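Long-range contacts in endoglucanase, family GH5 (Zobellia galactanivorans, PDB 6GL2), which hydrolyses hemicelluloses, probably including mixed-linked glucan, as a family GH5 glycoside hydrolase: residues V66-H71 against A82-K87; E110-P115 against D125-V130; I146-N151 against K195-T200; V224-Y229 against R269-G274. All blocks are in the same frame, centred on the assembly; numbering follows the deposited sequence.

All four contacts follow one another along the chain of one TIM-barrel fold, whose core is a closed barrel of eight parallel strands. In contacts 1 and 2, the loop after a strand (61-64 or 101-105) packs on the next, outer helix (82-96 or 117-137). Contacts 3 and 4 are strand pairs in the barrel wall, joined because strands 196-199 and 222-227 are neighbours. Their centres are about 10 Å apart. Contact 2 is centred about 15 Å from contacts 1 and 3 and touches both. The centres of contacts 1 and 4 are furthest apart, about 25 Å. Contacts 3 and 4 include the fourth and seventh strands, whose ends carry the catalytic glutamates in GH5 enzymes.

Contact 1. Residues V66-H71 against A82-K87; sequences VTWKFH and ANWLDK
His71 lies flat over one face of the Trp84 indole. The imidazole and the six-membered ring form an offset stack, with centroids 3.8 Å apart and planes at 7°. His71 CB covers the five-membered ring of the same indole in a CH-pi contact. Trp84 has CG anti to its backbone N (chi1 -174°), which carries the indole off the helix toward the loop. Trp68 meets it quite differently. The edge of Trp84 points at the Trp68 face in an offset edge-to-face pair, with planes at 88° and centroids 5.2 Å apart. This aromatic cluster joins the loop after strand 61-64 of the TIM barrel to the start of helix 82-96, the next helix in the chain. Val66 CG1 reaches Trp84 NE1 at 3.6 Å and also lies over a face of Trp68. Leu85 adds its CD2 methyl, 3.7 Å from Trp68 CZ3. Polar ends are held from outside the two segments: His71 ND1 is hydrogen-bonded to Glu81, and Trp68 NE1 to the Asn105 carbonyl.

Contact 2. Residues E110-P115 against D125-V130; sequences ETWILP and DELSKV
Trp112 projects into the surface of helix 117-137, between Glu126, Leu127 and Val130. The contact folds the loop after strand 101-105 of the TIM barrel back on the helix that follows it. Trp112 has chi1 57°, with CG between the backbone N and the carbonyl carbon. Its indole is thereby directed at the helix. The Glu126 side chain, extended beyond CG, covers one face. Its carboxylate is only 22° from parallel to the ring, and CD lies 3.3 Å from Trp112 CE3. Ile113 CG1 lies over the rim of the opposite face. The far end of the indole rests against two branched side chains: Leu127 CD2 is 3.8 Å from Trp112 CZ3, and Val130 CG2 is 4.0 Å from Trp112 CH2. Ile113 CD1 also packs on Leu127 CD2. Trp112 NE1 is hydrogen-bonded to Asp109, which helps to set the rotation of the ring. With an alanine in place of Trp112, a gap is likely to open between Glu126 and Ile113, and Asp109 to lose its indole partner. One water bridges the segments, donating to Trp112 O at 2.8 Å and to Glu126 OE1 at 2.9 Å.

Contact 3. Residues I146-N151 against K195-T200; sequences IFETLN and KIMVST
The Glu148 carboxylate meets Met197 through one oxygen, with OE1 3.3 Å from the CE methyl. The other oxygen, OE2, is gripped by Arg63 in a salt bridge and by Asn105 in a hydrogen bond. The Phe147 ring instead leaves the contact and meets Trp131, the two planes at about 45°. Met197 reaches the carboxylate because its chain bends at the end (chi3 55°). Its sulfur passes Ile146 CG2 at 4.0 Å on the way.

The backbones pair as parallel strands, Phe147 with Ile196 and Glu148 with Met197. Phe147 N donates to Lys195 O, and Phe147 O accepts from Met197 N at 2.9 Å. Thr149 N donates to Met197 O at 3.1 Å, nearly in line with the carbonyl bond. Past this point the chains diverge, and a water fills in. It donates to Met197 O and accepts from Leu150 N and Ser199 N. On the Phe147 face, Thr149 CG2 packs on Ile196 CG2 at 3.7 Å. Thr149 OG1 is hydrogen-bonded to His177.

In GH5 enzymes the catalytic glutamates sit at the ends of the fourth and seventh strands, and strand 145-148 is the fourth. It lies between strands 101-105 and 196-199. Phe147, Thr149, Ile196 and Val198 face helix 167-186, while Glu148 and Met197 reach Ile103 of strand 101-105.

Contact 4. Residues V224-Y229 against R269-G274; sequences VSVHSY and RAVVMG
Val224 and Val272 share the straightest hydrogen bond between these two parallel strands. Val272 N donates to Val224 O at 2.9 Å, with an N-H...O angle of 176°. Val224 N donates to Ala270 O, also at 2.9 Å. Gly274 N donates to Val226 O at 3.1 Å, while the bond from Val226 N to Val272 O is weak. CA-H...O contacts run between these bonds, such as Met273 CA to Val226 O at 3.3 Å.

Apolar contacts gather on the face with Val224, Val226, Val271 and Met273, which is covered by helix 246-266. Val226 CG2 touches both Val271 CG1 and Met273 SD, each at 3.9 Å. The bend at chi2 (72°) brings Met273 SD to 3.4 Å from Ser228 N; the bend at chi3 lays CE against Ser228 CB. Ser228 OG is hydrogen-bonded to Glu255.

The His227 ring lies against the backbone of Gly274, with CD2 3.8 Å from Gly274 C. Its ND1 is hydrogen-bonded to Glu152. A leucine in place of His227 would probably leave Glu152 without this partner and take the flat ring from beside Gly274.

Strands 222-227 and 271-276 are the sixth and seventh of the TIM barrel. Their pairing rests on backbone bonds and apolar packing, with no salt bridge across it. These bonds fix the register of the seventh strand, which carries a catalytic glutamate in GH5 enzymes, consistent with an active site at this end.

Contact 1. Residues V66-H71 against A82-K87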
loop_
_atom_site.group_PDB
_atom_site.type_symbol
_atom_site.label_atom_id
_atom_site.label_comp_id
_atom_site.label_asym_id
_atom_site.label_seq_id
_atom_site.Cartn_x
_atom_site.Cartn_y
_atom_site.Cartn_z
ATOM N N VAL A 66 3.853 -7.465 1.949
ATOM C CA VAL A 66 4.264 -8.838 2.282
ATOM C C VAL A 66 3.228 -9.755 1.672
ATOM O O VAL A 66 2.009 -9.624 1.839
ATOM C CB VAL A 66 4.229 -9.072 3.825
ATOM C CG1 VAL A 66 4.618 -10.505 4.170
ATOM C CG2 VAL A 66 5.178 -8.098 4.550
ATOM N N THR A 67 3.721 -10.777 1.000
ATOM C CA THR A 67 2.914 -11.907 0.471
ATOM C C THR A 67 3.084 -13.047 1.466
ATOM O O THR A 67 4.209 -13.399 1.831
ATOM C CB THR A 67 3.318 -12.282 -0.957
ATOM O OG1 THR A 67 2.973 -11.198 -1.824
ATOM C CG2 THR A 67 2.623 -13.609 -1.408
ATOM N N TRP A 68 1.985 -13.577 1.937
ATOM C CA TRP A 68 1.977 -14.550 3.045
ATOM C C TRP A 68 1.760 -15.962 2.552
ATOM O O TRP A 68 2.049 -16.883 3.295
ATOM C CB TRP A 68 0.871 -14.166 4.080
ATOM C CG TRP A 68 1.109 -12.821 4.661
ATOM C CD1 TRP A 68 0.675 -11.618 4.163
ATOM C CD2 TRP A 68 1.866 -12.463 5.848
ATOM N NE1 TRP A 68 1.110 -10.600 4.939
ATOM C CE2 TRP A 68 1.819 -11.043 5.981
ATOM C CE3 TRP A 68 2.573 -13.217 6.777
ATOM C CZ2 TRP A 68 2.480 -10.353 6.992
ATOM C CZ3 TRP A 68 3.263 -12.529 7.781
ATOM C CH2 TRP A 68 3.137 -11.137 7.916
ATOM N N LYS A 69 1.238 -16.156 1.360
ATOM C CA LYS A 69 0.794 -17.491 0.858
ATOM C C LYS A 69 1.811 -18.605 1.076
ATOM O O LYS A 69 1.455 -19.688 1.565
ATOM C CB LYS A 69 0.378 -17.366 -0.623
ATOM C CG LYS A 69 -0.138 -18.710 -1.156
ATOM C CD LYS A 69 -0.626 -18.634 -2.568
ATOM C CE LYS A 69 -0.885 -20.032 -3.173
ATOM N NZ LYS A 69 -0.486 -21.178 -2.264
ATOM N N PHE A 70 3.039 -18.358 0.786
ATOM C CA PHE A 70 3.985 -19.446 0.852
ATOM C C PHE A 70 4.404 -19.768 2.264
ATOM O O PHE A 70 5.278 -20.617 2.480
ATOM C CB PHE A 70 5.167 -19.154 -0.059
ATOM C CG PHE A 70 4.786 -19.106 -1.513
ATOM C CD1 PHE A 70 4.714 -20.267 -2.201
ATOM C CD2 PHE A 70 4.500 -17.928 -2.148
ATOM C CE1 PHE A 70 4.364 -20.257 -3.514
ATOM C CE2 PHE A 70 4.089 -17.894 -3.468
ATOM C CZ PHE A 70 4.039 -19.093 -4.117
ATOM N N HIS A 71 3.881 -19.076 3.250
ATOM C CA HIS A 71 4.220 -19.233 4.662
ATOM C C HIS A 71 3.035 -19.493 5.516
ATOM O O HIS A 71 3.159 -19.276 6.740
ATOM C CB HIS A 71 5.121 -18.126 5.128
ATOM C CG HIS A 71 6.322 -17.884 4.280
ATOM N ND1 HIS A 71 7.460 -18.554 4.440
ATOM C CD2 HIS A 71 6.447 -17.137 3.112
ATOM C CE1 HIS A 71 8.309 -18.139 3.467
ATOM N NE2 HIS A 71 7.654 -17.282 2.675
ATOM N N ALA A 82 6.746 -18.933 11.888
ATOM C CA ALA A 82 7.370 -17.982 12.780
ATOM C C ALA A 82 8.564 -17.273 12.198
ATOM O O ALA A 82 8.704 -16.070 12.390
ATOM C CB ALA A 82 7.721 -18.693 14.071
ATOM N N ASN A 83 9.342 -17.997 11.434
ATOM C CA ASN A 83 10.483 -17.371 10.892
ATOM C C ASN A 83 10.189 -16.341 9.793
ATOM O O ASN A 83 11.025 -15.473 9.551
ATOM C CB ASN A 83 11.569 -18.394 10.489
ATOM C CG ASN A 83 11.156 -19.344 9.380
ATOM O OD1 ASN A 83 10.044 -19.343 8.870
ATOM N ND2 ASN A 83 12.134 -20.198 8.984
ATOM N N TRP A 84 9.036 -16.476 9.158
ATOM C CA TRP A 84 8.566 -15.471 8.194
ATOM C C TRP A 84 8.158 -14.204 8.932
ATOM O O TRP A 84 8.538 -13.092 8.532
ATOM C CB TRP A 84 7.472 -16.082 7.348
ATOM C CG TRP A 84 7.020 -15.168 6.243
ATOM C CD1 TRP A 84 5.819 -14.570 6.098
ATOM C CD2 TRP A 84 7.819 -14.748 5.117
ATOM N NE1 TRP A 84 5.750 -13.890 4.925
ATOM C CE2 TRP A 84 6.962 -13.919 4.301
ATOM C CE3 TRP A 84 9.084 -14.959 4.716
ATOM C CZ2 TRP A 84 7.388 -13.435 3.070
ATOM C CZ3 TRP A 84 9.510 -14.412 3.488
ATOM C CH2 TRP A 84 8.686 -13.675 2.698
ATOM N N LEU A 85 7.364 -14.368 9.995
ATOM C CA LEU A 85 7.075 -13.222 10.834
ATOM C C LEU A 85 8.346 -12.550 11.316
ATOM O O LEU A 85 8.352 -11.326 11.421
ATOM C CB LEU A 85 6.160 -13.615 11.993
ATOM C CG LEU A 85 4.723 -13.918 11.638
ATOM C CD1 LEU A 85 4.004 -14.743 12.684
ATOM C CD2 LEU A 85 3.931 -12.673 11.461
ATOM N N ASP A 86 9.343 -13.355 11.672
ATOM C CA ASP A 86 10.593 -12.779 12.148
ATOM C C ASP A 86 11.180 -11.841 11.072
ATOM O O ASP A 86 11.720 -10.776 11.421
ATOM C CB ASP A 86 11.608 -13.855 12.512
ATOM C CG ASP A 86 11.281 -14.607 13.785
ATOM O OD1 ASP A 86 10.436 -14.290 14.564
ATOM O OD2 ASP A 86 11.937 -15.729 13.897
ATOM N N LYS A 87 11.222 -12.318 9.841
ATOM C CA LYS A 87 11.738 -11.497 8.743
ATOM C C LYS A 87 10.976 -10.193 8.536
ATOM O O LYS A 87 11.591 -9.158 8.292
ATOM C CB LYS A 87 11.825 -12.279 7.458
ATOM C CG LYS A 87 12.823 -13.431 7.501
ATOM C CD LYS A 87 12.734 -14.267 6.241
ATOM C CE LYS A 87 14.110 -14.760 5.859
ATOM N NZ LYS A 87 14.217 -15.316 4.460
#

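Contact 2. Residues E110-P115 against D125-V130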
loop_
_atom_site.group_PDB
_atom_site.type_symbol
_atom_site.label_atom_id
_atom_site.label_comp_id
_atom_site.label_asym_id
_atom_site.label_seq_id
_atom_site.Cartn_x
_atom_site.Cartn_y
_atom_site.Cartn_z
ATOM N N GLU A 110 -4.084 -13.013 -3.577
ATOM C CA GLU A 110 -5.422 -13.107 -4.220
ATOM C C GLU A 110 -5.877 -14.573 -4.392
ATOM O O GLU A 110 -7.083 -14.807 -4.327
ATOM C CB GLU A 110 -5.357 -12.466 -5.621
ATOM C CG GLU A 110 -5.075 -10.994 -5.748
ATOM C CD GLU A 110 -3.622 -10.577 -5.451
ATOM O OE1 GLU A 110 -2.637 -11.363 -5.624
ATOM O OE2 GLU A 110 -3.519 -9.381 -5.046
ATOM N N THR A 111 -4.979 -15.553 -4.499
ATOM C CA THR A 111 -5.394 -16.937 -4.791
ATOM C C THR A 111 -6.185 -17.506 -3.634
ATOM O O THR A 111 -7.008 -18.403 -3.887
ATOM C CB THR A 111 -4.248 -17.817 -5.133
ATOM O OG1 THR A 111 -3.216 -17.768 -4.125
ATOM C CG2 THR A 111 -3.659 -17.352 -6.525
ATOM N N TRP A 112 -6.047 -16.991 -2.426
ATOM C CA TRP A 112 -6.860 -17.504 -1.273
ATOM C C TRP A 112 -7.792 -16.436 -0.795
ATOM O O TRP A 112 -8.346 -16.543 0.317
ATOM C CB TRP A 112 -6.004 -18.126 -0.152
ATOM C CG TRP A 112 -4.932 -17.245 0.472
ATOM C CD1 TRP A 112 -3.644 -16.995 0.016
ATOM C CD2 TRP A 112 -5.051 -16.371 1.633
ATOM N NE1 TRP A 112 -3.000 -16.130 0.855
ATOM C CE2 TRP A 112 -3.760 -15.710 1.820
ATOM C CE3 TRP A 112 -6.075 -16.090 2.535
ATOM C CZ2 TRP A 112 -3.539 -14.817 2.869
ATOM C CZ3 TRP A 112 -5.843 -15.192 3.570
ATOM C CH2 TRP A 112 -4.613 -14.580 3.742
ATOM N N ILE A 113 -7.870 -15.335 -1.586
ATOM C CA ILE A 113 -8.750 -14.214 -1.232
ATOM C C ILE A 113 -9.651 -13.817 -2.419
ATOM O O ILE A 113 -9.765 -12.661 -2.842
ATOM C CB ILE A 113 -7.986 -12.961 -0.657
ATOM C CG1 ILE A 113 -7.021 -13.368 0.424
ATOM C CG2 ILE A 113 -8.970 -11.900 -0.116
ATOM C CD1 ILE A 113 -6.009 -12.304 0.842
ATOM N N LEU A 114 -10.276 -14.794 -3.043
ATOM C CA LEU A 114 -11.064 -14.510 -4.248
ATOM C C LEU A 114 -12.380 -13.912 -3.853
ATOM O O LEU A 114 -13.071 -14.487 -3.015
ATOM C CB LEU A 114 -11.349 -15.830 -4.981
ATOM C CG LEU A 114 -10.402 -16.296 -6.112
ATOM C CD1 LEU A 114 -10.621 -17.718 -6.631
ATOM C CD2 LEU A 114 -10.531 -15.388 -7.309
ATOM N N PRO A 115 -12.725 -12.711 -4.351
ATOM C CA PRO A 115 -13.923 -11.983 -3.974
ATOM C C PRO A 115 -15.166 -12.468 -4.776
ATOM O O PRO A 115 -15.694 -11.737 -5.635
ATOM C CB PRO A 115 -13.549 -10.536 -4.215
ATOM C CG PRO A 115 -12.662 -10.619 -5.378
ATOM C CD PRO A 115 -11.887 -11.925 -5.264
ATOM N N ASP A 125 -12.913 -17.099 6.777
ATOM C CA ASP A 125 -12.355 -17.910 7.856
ATOM C C ASP A 125 -10.783 -17.777 7.934
ATOM O O ASP A 125 -10.190 -17.583 8.978
ATOM C CB ASP A 125 -12.728 -19.387 7.697
ATOM C CG ASP A 125 -14.236 -19.706 7.901
ATOM O OD1 ASP A 125 -15.035 -18.924 8.464
ATOM O OD2 ASP A 125 -14.571 -20.803 7.311
ATOM N N GLU A 126 -10.159 -17.949 6.766
ATOM C CA GLU A 126 -8.699 -17.860 6.663
ATOM C C GLU A 126 -8.210 -16.462 7.004
ATOM O O GLU A 126 -7.241 -16.341 7.778
ATOM C CB GLU A 126 -8.219 -18.289 5.264
ATOM C CG GLU A 126 -6.692 -18.290 5.264
ATOM C CD GLU A 126 -6.061 -19.004 4.079
ATOM O OE1 GLU A 126 -6.781 -19.452 3.181
ATOM O OE2 GLU A 126 -4.787 -19.025 4.135
ATOM N N LEU A 127 -8.850 -15.448 6.483
ATOM C CA LEU A 127 -8.421 -14.072 6.751
ATOM C C LEU A 127 -8.450 -13.708 8.204
ATOM O O LEU A 127 -7.593 -13.065 8.715
ATOM C CB LEU A 127 -9.260 -13.055 5.971
ATOM C CG LEU A 127 -8.828 -12.568 4.649
ATOM C CD1 LEU A 127 -9.851 -11.491 4.226
ATOM C CD2 LEU A 127 -7.424 -11.926 4.789
ATOM N N SER A 128 -9.504 -14.165 8.890
ATOM C CA SER A 128 -9.618 -13.881 10.307
ATOM C C SER A 128 -8.426 -14.496 11.062
ATOM O O SER A 128 -7.818 -13.821 11.905
ATOM C CB SER A 128 -10.922 -14.513 10.840
ATOM O OG SER A 128 -11.079 -14.153 12.185
ATOM N N LYS A 129 -8.069 -15.725 10.741
ATOM C CA LYS A 129 -6.981 -16.454 11.404
ATOM C C LYS A 129 -5.640 -15.753 11.073
ATOM O O LYS A 129 -4.750 -15.562 11.932
ATOM C CB LYS A 129 -6.886 -17.885 10.961
ATOM C CG LYS A 129 -7.929 -18.814 11.564
ATOM C CD LYS A 129 -7.901 -18.803 13.058
ATOM C CE LYS A 129 -8.961 -19.746 13.631
ATOM N NZ LYS A 129 -9.088 -19.645 15.114
ATOM N N VAL A 130 -5.414 -15.371 9.802
ATOM C CA VAL A 130 -4.152 -14.777 9.374
ATOM C C VAL A 130 -4.024 -13.416 10.013
ATOM O O VAL A 130 -2.951 -13.127 10.549
ATOM C CB VAL A 130 -4.076 -14.757 7.838
ATOM C CG1 VAL A 130 -2.880 -13.892 7.344
ATOM C CG2 VAL A 130 -3.925 -16.202 7.338
HETATM O O HOH W 1 -9.215 -18.815 1.672
#

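Contact 3. Residues I146-N151 against K195-T200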
loop_
_atom_site.group_PDB
_atom_site.type_symbol
_atom_site.label_atom_id
_atom_site.label_comp_id
_atom_site.label_asym_id
_atom_site.label_seq_id
_atom_site.Cartn_x
_atom_site.Cartn_y
_atom_site.Cartn_z
ATOM N N ILE A 146 1.545 0.657 11.074
ATOM C CA ILE A 146 0.215 0.736 10.474
ATOM C C ILE A 146 -0.068 -0.596 9.784
ATOM O O ILE A 146 0.835 -1.240 9.203
ATOM C CB ILE A 146 0.234 1.807 9.360
ATOM C CG1 ILE A 146 0.567 3.222 9.953
ATOM C CG2 ILE A 146 -1.128 1.951 8.611
ATOM C CD1 ILE A 146 1.210 4.136 8.926
ATOM N N PHE A 147 -1.291 -1.106 9.950
ATOM C CA PHE A 147 -1.684 -2.295 9.175
ATOM C C PHE A 147 -2.507 -1.910 7.963
ATOM O O PHE A 147 -3.336 -1.004 8.043
ATOM C CB PHE A 147 -2.573 -3.215 10.008
ATOM C CG PHE A 147 -1.889 -3.821 11.239
ATOM C CD1 PHE A 147 -0.500 -4.020 11.293
ATOM C CD2 PHE A 147 -2.614 -4.233 12.327
ATOM C CE1 PHE A 147 0.065 -4.560 12.453
ATOM C CE2 PHE A 147 -2.052 -4.800 13.460
ATOM C CZ PHE A 147 -0.708 -4.929 13.517
ATOM N N GLU A 148 -2.306 -2.533 6.863
ATOM C CA GLU A 148 -3.103 -2.381 5.612
ATOM C C GLU A 148 -3.707 -3.711 5.305
ATOM O O GLU A 148 -3.021 -4.711 5.087
ATOM C CB GLU A 148 -2.233 -1.874 4.501
ATOM C CG GLU A 148 -2.860 -1.902 3.111
ATOM C CD GLU A 148 -1.965 -1.537 2.020
ATOM O OE1 GLU A 148 -1.134 -0.622 2.134
ATOM O OE2 GLU A 148 -1.981 -2.278 0.989
ATOM N N THR A 149 -5.027 -3.848 5.399
ATOM C CA THR A 149 -5.658 -5.183 5.502
ATOM C C THR A 149 -5.527 -6.015 4.228
ATOM O O THR A 149 -5.237 -7.190 4.246
ATOM C CB THR A 149 -7.112 -5.088 5.902
ATOM O OG1 THR A 149 -7.716 -4.016 5.173
ATOM C CG2 THR A 149 -7.236 -4.806 7.422
ATOM N N LEU A 150 -5.633 -5.355 3.034
ATOM C CA LEU A 150 -5.520 -6.040 1.749
ATOM C C LEU A 150 -4.967 -5.112 0.701
ATOM O O LEU A 150 -5.436 -3.974 0.647
ATOM C CB LEU A 150 -6.909 -6.501 1.241
ATOM C CG LEU A 150 -7.710 -7.465 2.082
ATOM C CD1 LEU A 150 -9.153 -7.522 1.635
ATOM C CD2 LEU A 150 -7.075 -8.796 2.100
ATOM N N ASN A 151 -4.209 -5.535 -0.244
ATOM C CA ASN A 151 -3.506 -4.670 -1.167
ATOM C C ASN A 151 -4.439 -4.165 -2.257
ATOM O O ASN A 151 -4.891 -3.015 -2.275
ATOM C CB ASN A 151 -2.308 -5.445 -1.693
ATOM C CG ASN A 151 -1.607 -4.728 -2.824
ATOM O OD1 ASN A 151 -1.464 -3.502 -2.756
ATOM N ND2 ASN A 151 -1.298 -5.439 -3.870
ATOM N N LYS A 195 -3.804 2.645 13.531
ATOM C CA LYS A 195 -4.328 3.049 12.196
ATOM C C LYS A 195 -4.320 1.860 11.248
ATOM O O LYS A 195 -3.373 1.057 11.239
ATOM C CB LYS A 195 -3.511 4.183 11.616
ATOM C CG LYS A 195 -3.646 5.491 12.419
ATOM C CD LYS A 195 -5.035 6.111 12.533
ATOM C CE LYS A 195 -4.887 7.400 13.388
ATOM N NZ LYS A 195 -5.113 7.185 14.816
ATOM N N ILE A 196 -5.446 1.658 10.542
ATOM C CA ILE A 196 -5.630 0.580 9.566
ATOM C C ILE A 196 -5.976 1.189 8.234
ATOM O O ILE A 196 -6.925 1.998 8.156
ATOM C CB ILE A 196 -6.696 -0.420 10.024
ATOM C CG1 ILE A 196 -6.397 -1.041 11.348
ATOM C CG2 ILE A 196 -6.808 -1.484 8.926
ATOM C CD1 ILE A 196 -7.508 -1.890 11.868
ATOM N N MET A 197 -5.271 0.905 7.165
ATOM C CA MET A 197 -5.559 1.282 5.834
ATOM C C MET A 197 -6.414 0.257 5.146
ATOM O O MET A 197 -6.038 -0.941 5.045
ATOM C CB MET A 197 -4.216 1.486 5.077
ATOM C CG MET A 197 -3.506 2.782 5.400
ATOM S SD MET A 197 -1.774 2.789 4.787
ATOM C CE MET A 197 -2.063 2.403 3.072
ATOM N N VAL A 198 -7.564 0.695 4.688
ATOM C CA VAL A 198 -8.572 -0.132 4.057
ATOM C C VAL A 198 -8.789 0.309 2.639
ATOM O O VAL A 198 -9.233 1.433 2.415
ATOM C CB VAL A 198 -9.879 -0.144 4.892
ATOM C CG1 VAL A 198 -11.057 -0.830 4.221
ATOM C CG2 VAL A 198 -9.672 -0.701 6.305
ATOM N N SER A 199 -8.559 -0.573 1.701
ATOM C CA SER A 199 -8.640 -0.279 0.278
ATOM C C SER A 199 -10.046 -0.417 -0.297
ATOM O O SER A 199 -10.887 -1.141 0.174
ATOM C CB SER A 199 -7.758 -1.236 -0.529
ATOM O OG SER A 199 -8.264 -2.552 -0.409
ATOM N N THR A 200 -10.259 0.320 -1.395
ATOM C CA THR A 200 -11.364 0.028 -2.302
ATOM C C THR A 200 -11.046 -1.268 -3.022
ATOM O O THR A 200 -9.973 -1.861 -2.954
ATOM C CB THR A 200 -11.470 1.154 -3.315
ATOM O OG1 THR A 200 -10.173 1.341 -3.895
ATOM C CG2 THR A 200 -11.920 2.501 -2.690
HETATM O O HOH W 2 -6.412 -2.378 2.624
#

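Contact 4. Residues V224-Y229 against R269-G274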
loop_
_atom_site.group_PDB
_atom_site.type_symbol
_atom_site.label_atom_id
_atom_site.label_comp_id
_atom_site.label_asym_id
_atom_site.label_seq_id
_atom_site.Cartn_x
_atom_site.Cartn_y
_atom_site.Cartn_z
ATOM N N VAL A 224 -8.259 5.516 4.237
ATOM C CA VAL A 224 -8.536 4.935 2.952
ATOM C C VAL A 224 -7.228 4.728 2.213
ATOM O O VAL A 224 -6.309 5.503 2.214
ATOM C CB VAL A 224 -9.389 5.924 2.146
ATOM C CG1 VAL A 224 -9.619 5.442 0.719
ATOM C CG2 VAL A 224 -10.728 6.179 2.890
ATOM N N SER A 225 -7.123 3.560 1.576
ATOM C CA SER A 225 -6.027 3.183 0.659
ATOM C C SER A 225 -6.509 3.109 -0.786
ATOM O O SER A 225 -7.449 2.337 -1.083
ATOM C CB SER A 225 -5.453 1.781 1.058
ATOM O OG SER A 225 -4.478 1.420 0.122
ATOM N N VAL A 226 -5.900 3.855 -1.679
ATOM C CA VAL A 226 -6.106 3.742 -3.116
ATOM C C VAL A 226 -4.756 3.775 -3.768
ATOM O O VAL A 226 -3.760 4.259 -3.171
ATOM C CB VAL A 226 -7.034 4.832 -3.713
ATOM C CG1 VAL A 226 -8.463 4.604 -3.215
ATOM C CG2 VAL A 226 -6.513 6.207 -3.400
ATOM N N HIS A 227 -4.676 3.212 -4.950
ATOM C CA HIS A 227 -3.517 3.260 -5.793
ATOM C C HIS A 227 -3.942 3.927 -7.090
ATOM O O HIS A 227 -4.985 3.559 -7.657
ATOM C CB HIS A 227 -3.005 1.860 -6.084
ATOM C CG HIS A 227 -2.625 1.051 -4.840
ATOM N ND1 HIS A 227 -2.301 -0.253 -4.901
ATOM C CD2 HIS A 227 -2.490 1.452 -3.574
ATOM C CE1 HIS A 227 -2.017 -0.661 -3.621
ATOM N NE2 HIS A 227 -2.084 0.345 -2.839
ATOM N N SER A 228 -3.129 4.788 -7.657
ATOM C CA SER A 228 -3.468 5.481 -8.935
ATOM C C SER A 228 -2.222 5.804 -9.725
ATOM O O SER A 228 -1.548 6.787 -9.441
ATOM C CB SER A 228 -4.221 6.726 -8.628
ATOM O OG SER A 228 -4.698 7.174 -9.967
ATOM N N TYR A 229 -1.910 4.910 -10.628
ATOM C CA TYR A 229 -0.792 5.084 -11.512
ATOM C C TYR A 229 -1.186 5.988 -12.728
ATOM O O TYR A 229 -1.221 5.545 -13.839
ATOM C CB TYR A 229 -0.242 3.798 -11.991
ATOM C CG TYR A 229 0.434 2.882 -10.945
ATOM C CD1 TYR A 229 -0.324 2.067 -10.118
ATOM C CD2 TYR A 229 1.801 2.913 -10.750
ATOM C CE1 TYR A 229 0.296 1.220 -9.230
ATOM C CE2 TYR A 229 2.414 2.072 -9.832
ATOM C CZ TYR A 229 1.674 1.269 -9.095
ATOM O OH TYR A 229 2.371 0.413 -8.224
ATOM N N ARG A 269 -12.597 11.293 5.654
ATOM C CA ARG A 269 -11.548 10.283 5.800
ATOM C C ARG A 269 -10.252 10.791 5.237
ATOM O O ARG A 269 -10.213 11.490 4.242
ATOM C CB ARG A 269 -11.915 9.039 5.076
ATOM C CG ARG A 269 -13.098 8.306 5.592
ATOM C CD ARG A 269 -12.732 7.500 6.823
ATOM N NE ARG A 269 -13.879 6.983 7.540
ATOM C CZ ARG A 269 -13.801 6.417 8.722
ATOM N NH1 ARG A 269 -12.617 6.116 9.270
ATOM N NH2 ARG A 269 -14.919 6.043 9.314
ATOM N N ALA A 270 -9.126 10.295 5.758
ATOM C CA ALA A 270 -7.814 10.592 5.201
ATOM C C ALA A 270 -7.448 9.469 4.199
ATOM O O ALA A 270 -8.012 8.401 4.279
ATOM C CB ALA A 270 -6.784 10.627 6.359
ATOM N N VAL A 271 -6.591 9.834 3.270
ATOM C CA VAL A 271 -6.196 8.991 2.166
ATOM C C VAL A 271 -4.696 8.852 2.103
ATOM O O VAL A 271 -3.926 9.810 2.070
ATOM C CB VAL A 271 -6.728 9.540 0.835
ATOM C CG1 VAL A 271 -6.401 8.588 -0.338
ATOM C CG2 VAL A 271 -8.282 9.718 0.934
ATOM N N VAL A 272 -4.289 7.558 1.911
ATOM C CA VAL A 272 -2.849 7.218 1.546
ATOM C C VAL A 272 -2.855 6.622 0.154
ATOM O O VAL A 272 -3.568 5.657 -0.108
ATOM C CB VAL A 272 -2.290 6.267 2.586
ATOM C CG1 VAL A 272 -0.906 5.812 2.125
ATOM C CG2 VAL A 272 -2.134 6.901 3.929
ATOM N N MET A 273 -2.140 7.279 -0.733
ATOM C CA MET A 273 -1.901 6.800 -2.075
ATOM C C MET A 273 -0.740 5.820 -2.003
ATOM O O MET A 273 0.402 6.158 -2.146
ATOM C CB MET A 273 -1.536 7.922 -3.029
ATOM C CG MET A 273 -1.525 7.488 -4.463
ATOM S SD MET A 273 -3.119 7.169 -5.177
ATOM C CE MET A 273 -3.751 8.810 -5.410
ATOM N N GLY A 274 -1.097 4.584 -1.665
ATOM C CA GLY A 274 -0.094 3.612 -1.187
ATOM C C GLY A 274 0.754 3.066 -2.321
ATOM O O GLY A 274 1.862 2.544 -2.038
#